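Local coordinates for protein DNA polymerase sliding clamp (Archaeoglobus fulgidus, PDB 1RWZ) that forms a three-subunit ring around DNA and probably tethers the polymerase and other processing proteins to it during replication, at residues A[75-78]-A[79-82]; A[175-178]-A[179-182]. One frame throughout, in Å; residues are numbered along the deposited sequence.

Contact 1 of 2, residues A[75-78]-A[79-82]; sequences FDIS and KSIS
The side chain of Lys79 runs back past Phe75 and lays its CE methylene over one face of the ring, a CH-pi contact with CE 4.0 Å from the centroid of the Phe75 ring. Phe75 holds its CG anti to the backbone N (chi1 -178°), with CE2 the ring atom nearest to Lys79 CE, at 3.5 Å. Lys79 is extended throughout beyond CG, so its ammonium passes the ring and reaches a water 2.8 Å from NZ; the same water donates to Asp76 OD1. The long, flexible lysine suits this place, since it is greasy along the ring and charged only at its end. Near the C-terminal end of helix 71-78, a type I turn runs from Ser78 to Ile81, and two serines bend back on backbone carbonyls. Ser78 OG, at chi1 71°, donates to Phe75 O over 2.5 Å, while Ser80 OG donates in the carbonyl plane to Ile77 O at 2.6 Å. Ser80 N approaches the same Ile77 O from above that plane, leaving the oxygen gripped twice. A short hydroxyl is suited to reaching so near a carbonyl. Lys147 of the second subunit packs on Asp76, Lys79 and Ser80. With Asp76 OD1 and Lys79 NZ 4.6 Å apart, the opposite charges communicate through water rather than by direct pairing, and their attraction is probably softened accordingly.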
loop_
_atom_site.group_PDB
_atom_site.type_symbol
_atom_site.label_atom_id
_atom_site.label_comp_id
_atom_site.label_asym_id
_atom_site.label_seq_id
_atom_site.Cartn_x
_atom_site.Cartn_y
_atom_site.Cartn_z
ATOM N N PHE A 75 -20.360 -7.762 -2.233
ATOM C CA PHE A 75 -19.211 -6.916 -1.955
ATOM C C PHE A 75 -17.928 -7.727 -2.090
ATOM O O PHE A 75 -16.948 -7.266 -2.673
ATOM C CB PHE A 75 -19.300 -6.329 -0.545
ATOM C CG PHE A 75 -18.163 -5.409 -0.203
ATOM C CD1 PHE A 75 -17.855 -4.331 -1.026
ATOM C CD2 PHE A 75 -17.404 -5.614 0.943
ATOM C CE1 PHE A 75 -16.807 -3.468 -0.714
ATOM C CE2 PHE A 75 -16.355 -4.757 1.263
ATOM C CZ PHE A 75 -16.058 -3.682 0.433
ATOM N N ASP A 76 -17.940 -8.939 -1.552
ATOM C CA ASP A 76 -16.767 -9.796 -1.623
ATOM C C ASP A 76 -16.434 -10.086 -3.084
ATOM O O ASP A 76 -15.287 -9.947 -3.504
ATOM C CB ASP A 76 -17.020 -11.095 -0.855
ATOM C CG ASP A 76 -15.758 -11.912 -0.663
ATOM O OD1 ASP A 76 -14.686 -11.310 -0.434
ATOM O OD2 ASP A 76 -15.838 -13.157 -0.725
ATOM N N ILE A 77 -17.447 -10.464 -3.858
ATOM C CA ILE A 77 -17.265 -10.765 -5.277
ATOM C C ILE A 77 -16.844 -9.530 -6.074
ATOM O O ILE A 77 -16.058 -9.633 -7.017
ATOM C CB ILE A 77 -18.566 -11.331 -5.900
ATOM C CG1 ILE A 77 -18.932 -12.659 -5.234
ATOM C CG2 ILE A 77 -18.392 -11.519 -7.400
ATOM C CD1 ILE A 77 -17.898 -13.761 -5.424
ATOM N N SER A 78 -17.363 -8.365 -5.695
ATOM C CA SER A 78 -17.035 -7.125 -6.394
ATOM C C SER A 78 -15.549 -6.791 -6.293
ATOM O O SER A 78 -15.023 -6.025 -7.098
ATOM C CB SER A 78 -17.854 -5.957 -5.836
ATOM O OG SER A 78 -17.417 -5.600 -4.536
ATOM N N LYS A 79 -14.872 -7.358 -5.299
ATOM C CA LYS A 79 -13.448 -7.103 -5.125
ATOM C C LYS A 79 -12.627 -7.759 -6.233
ATOM O O LYS A 79 -11.483 -7.383 -6.470
ATOM C CB LYS A 79 -12.982 -7.609 -3.759
ATOM C CG LYS A 79 -13.563 -6.831 -2.591
ATOM C CD LYS A 79 -13.156 -7.430 -1.260
ATOM C CE LYS A 79 -13.736 -6.625 -0.108
ATOM N NZ LYS A 79 -13.349 -7.189 1.215
ATOM N N SER A 80 -13.215 -8.741 -6.909
ATOM C CA SER A 80 -12.524 -9.426 -7.996
ATOM C C SER A 80 -12.881 -8.765 -9.326
ATOM O O SER A 80 -12.379 -9.145 -10.385
ATOM C CB SER A 80 -12.897 -10.914 -8.019
ATOM O OG SER A 80 -14.274 -11.100 -8.291
ATOM N N ILE A 81 -13.751 -7.762 -9.259
ATOM C CA ILE A 81 -14.167 -7.029 -10.448
ATOM C C ILE A 81 -13.335 -5.755 -10.567
ATOM O O ILE A 81 -13.070 -5.078 -9.569
ATOM C CB ILE A 81 -15.664 -6.640 -10.373
ATOM C CG1 ILE A 81 -16.525 -7.899 -10.259
ATOM C CG2 ILE A 81 -16.055 -5.825 -11.601
ATOM C CD1 ILE A 81 -18.017 -7.627 -10.123
ATOM N N SER A 82 -12.917 -5.437 -11.786
ATOM C CA SER A 82 -12.125 -4.239 -12.032
ATOM C C SER A 82 -13.050 -3.049 -12.268
ATOM O O SER A 82 -14.154 -3.209 -12.786
ATOM C CB SER A 82 -11.229 -4.440 -13.258
ATOM O OG SER A 82 -10.595 -3.224 -13.622
HETATM O O HOH W 1 -15.471 -8.939 1.424
#

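Contact 2 of 2, residues A[175-178]-A[179-182]; sequences HMTE and TELI
Around OE1 of the Glu180 carboxylate, Met176 CA, 3.3 Å from OE1, and Thr177 OG1 approach obliquely from opposite sides of the plane, with Thr177 N close to the plane between them. The bond from Thr177 N to the anti lone pair of Glu180 OE1 is 2.8 Å long and nearly straight at 167°. It holds a tight turn in the C-terminal domain of the PCNA fold and resembles half of a capping box, without the reciprocal bond or the helix. The turn follows strand 170-176, outermost in its own chain's sheet but bonded through the backbone of His175 to the third subunit. Two waters link the carboxylate to His175 O: one sits 2.6 Å from Glu180 OE2, the other bonds OE1 and only weakly the carbonyl. The imidazole of His175 turns elsewhere and bonds Glu159 O through NE2. Glutamate suits the site because its chain, extended beyond CG with that atom anti to the carbonyl carbon (chi1 -65°), is long enough to reach back to Thr177 N. Thr177 and Thr179 lie side by side, with Thr179 CG2 touching Thr177 OG1. Beneath them the apolar residues take over: Met176, whose unbranched chain bends at chi3, brings CE to 3.9 Å from Leu181 CD2, and Leu181 continues onto Ile131 and Met133 of strand 129-134. Met176 also packs on Ser103 of the third subunit. Thr177 O closes the turn by accepting both Glu180 N, from above its carbonyl plane at 3.0 Å, and Leu181 N, nearly along the C=O axis at 3.2 Å.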
loop_
_atom_site.group_PDB
_atom_site.type_symbol
_atom_site.label_atom_id
_atom_site.label_comp_id
_atom_site.label_asym_id
_atom_site.label_seq_id
_atom_site.Cartn_x
_atom_site.Cartn_y
_atom_site.Cartn_z
ATOM N N HIS A 175 -13.741 25.921 7.362
ATOM C CA HIS A 175 -14.699 26.950 7.005
ATOM C C HIS A 175 -14.588 27.370 5.551
ATOM O O HIS A 175 -13.490 27.599 5.038
ATOM C CB HIS A 175 -14.505 28.179 7.898
ATOM C CG HIS A 175 -15.372 29.343 7.528
ATOM N ND1 HIS A 175 -14.950 30.649 7.642
ATOM C CD2 HIS A 175 -16.639 29.399 7.055
ATOM C CE1 HIS A 175 -15.918 31.459 7.255
ATOM N NE2 HIS A 175 -16.954 30.725 6.893
ATOM N N MET A 176 -15.737 27.452 4.895
ATOM C CA MET A 176 -15.809 27.885 3.508
ATOM C C MET A 176 -16.916 28.914 3.381
ATOM O O MET A 176 -18.032 28.705 3.856
ATOM C CB MET A 176 -16.086 26.705 2.578
ATOM C CG MET A 176 -14.847 25.892 2.246
ATOM S SD MET A 176 -15.204 24.603 1.047
ATOM C CE MET A 176 -15.316 25.535 -0.428
ATOM N N THR A 177 -16.599 30.037 2.748
ATOM C CA THR A 177 -17.570 31.101 2.551
ATOM C C THR A 177 -18.432 30.793 1.336
ATOM O O THR A 177 -18.142 29.879 0.570
ATOM C CB THR A 177 -16.878 32.452 2.300
ATOM O OG1 THR A 177 -16.046 32.342 1.141
ATOM C CG2 THR A 177 -16.029 32.852 3.495
ATOM N N GLU A 178 -19.493 31.569 1.162
ATOM C CA GLU A 178 -20.390 31.380 0.033
ATOM C C GLU A 178 -19.643 31.376 -1.300
ATOM O O GLU A 178 -19.907 30.538 -2.165
ATOM C CB GLU A 178 -21.457 32.476 0.031
ATOM C CG GLU A 178 -22.256 32.563 -1.255
ATOM C CD GLU A 178 -23.372 33.581 -1.168
ATOM O OE1 GLU A 178 -23.192 34.601 -0.469
ATOM O OE2 GLU A 178 -24.424 33.368 -1.808
ATOM N N THR A 179 -18.702 32.300 -1.468
ATOM C CA THR A 179 -17.962 32.373 -2.725
ATOM C C THR A 179 -17.097 31.141 -2.982
ATOM O O THR A 179 -16.844 30.784 -4.131
ATOM C CB THR A 179 -17.077 33.646 -2.793
ATOM O OG1 THR A 179 -16.622 33.834 -4.140
ATOM C CG2 THR A 179 -15.868 33.519 -1.884
ATOM N N GLU A 180 -16.659 30.479 -1.913
ATOM C CA GLU A 180 -15.818 29.290 -2.043
ATOM C C GLU A 180 -16.621 28.020 -2.345
ATOM O O GLU A 180 -16.086 27.049 -2.878
ATOM C CB GLU A 180 -15.010 29.079 -0.758
ATOM C CG GLU A 180 -14.003 30.187 -0.465
ATOM C CD GLU A 180 -13.260 29.975 0.844
ATOM O OE1 GLU A 180 -13.908 30.001 1.916
ATOM O OE2 GLU A 180 -12.026 29.784 0.798
ATOM N N LEU A 181 -17.903 28.035 -2.000
ATOM C CA LEU A 181 -18.773 26.882 -2.222
ATOM C C LEU A 181 -19.334 26.875 -3.638
ATOM O O LEU A 181 -19.405 27.917 -4.285
ATOM C CB LEU A 181 -19.924 26.908 -1.213
ATOM C CG LEU A 181 -19.491 26.761 0.250
ATOM C CD1 LEU A 181 -20.621 27.188 1.176
ATOM C CD2 LEU A 181 -19.085 25.314 0.509
ATOM N N ILE A 182 -19.735 25.699 -4.115
ATOM C CA ILE A 182 -20.302 25.577 -5.456
ATOM C C ILE A 182 -21.689 26.215 -5.475
ATOM O O ILE A 182 -22.050 26.921 -6.417
ATOM C CB ILE A 182 -20.387 24.095 -5.887
ATOM C CG1 ILE A 182 -18.977 23.497 -5.942
ATOM C CG2 ILE A 182 -21.068 23.978 -7.249
ATOM C CD1 ILE A 182 -18.936 21.998 -6.209
HETATM O O HOH W 2 -12.853 30.873 4.264
HETATM O O HOH W 3 -11.705 28.699 3.181
#

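From the N terminus, the chain first meets contact 1, near the end of helix 71-78 and in the loop leading to strand 86-91, and only much later contact 2, where strand 170-176 turns toward strand 183-184. Each closes a short local turn; the two follow in series and neither nests nor crosses. They lie in different domains, on opposite sides of the chain's centre, with centres 37 Å apart and nearest atoms about 26 Å apart. Contact 1 is tied to helix 8-19 and strand 96-101, contact 2 to strand 129-134. Each also touches a different neighbour, the second subunit at 75-82 and the third at 175-182, as expected in a closed trimeric ring.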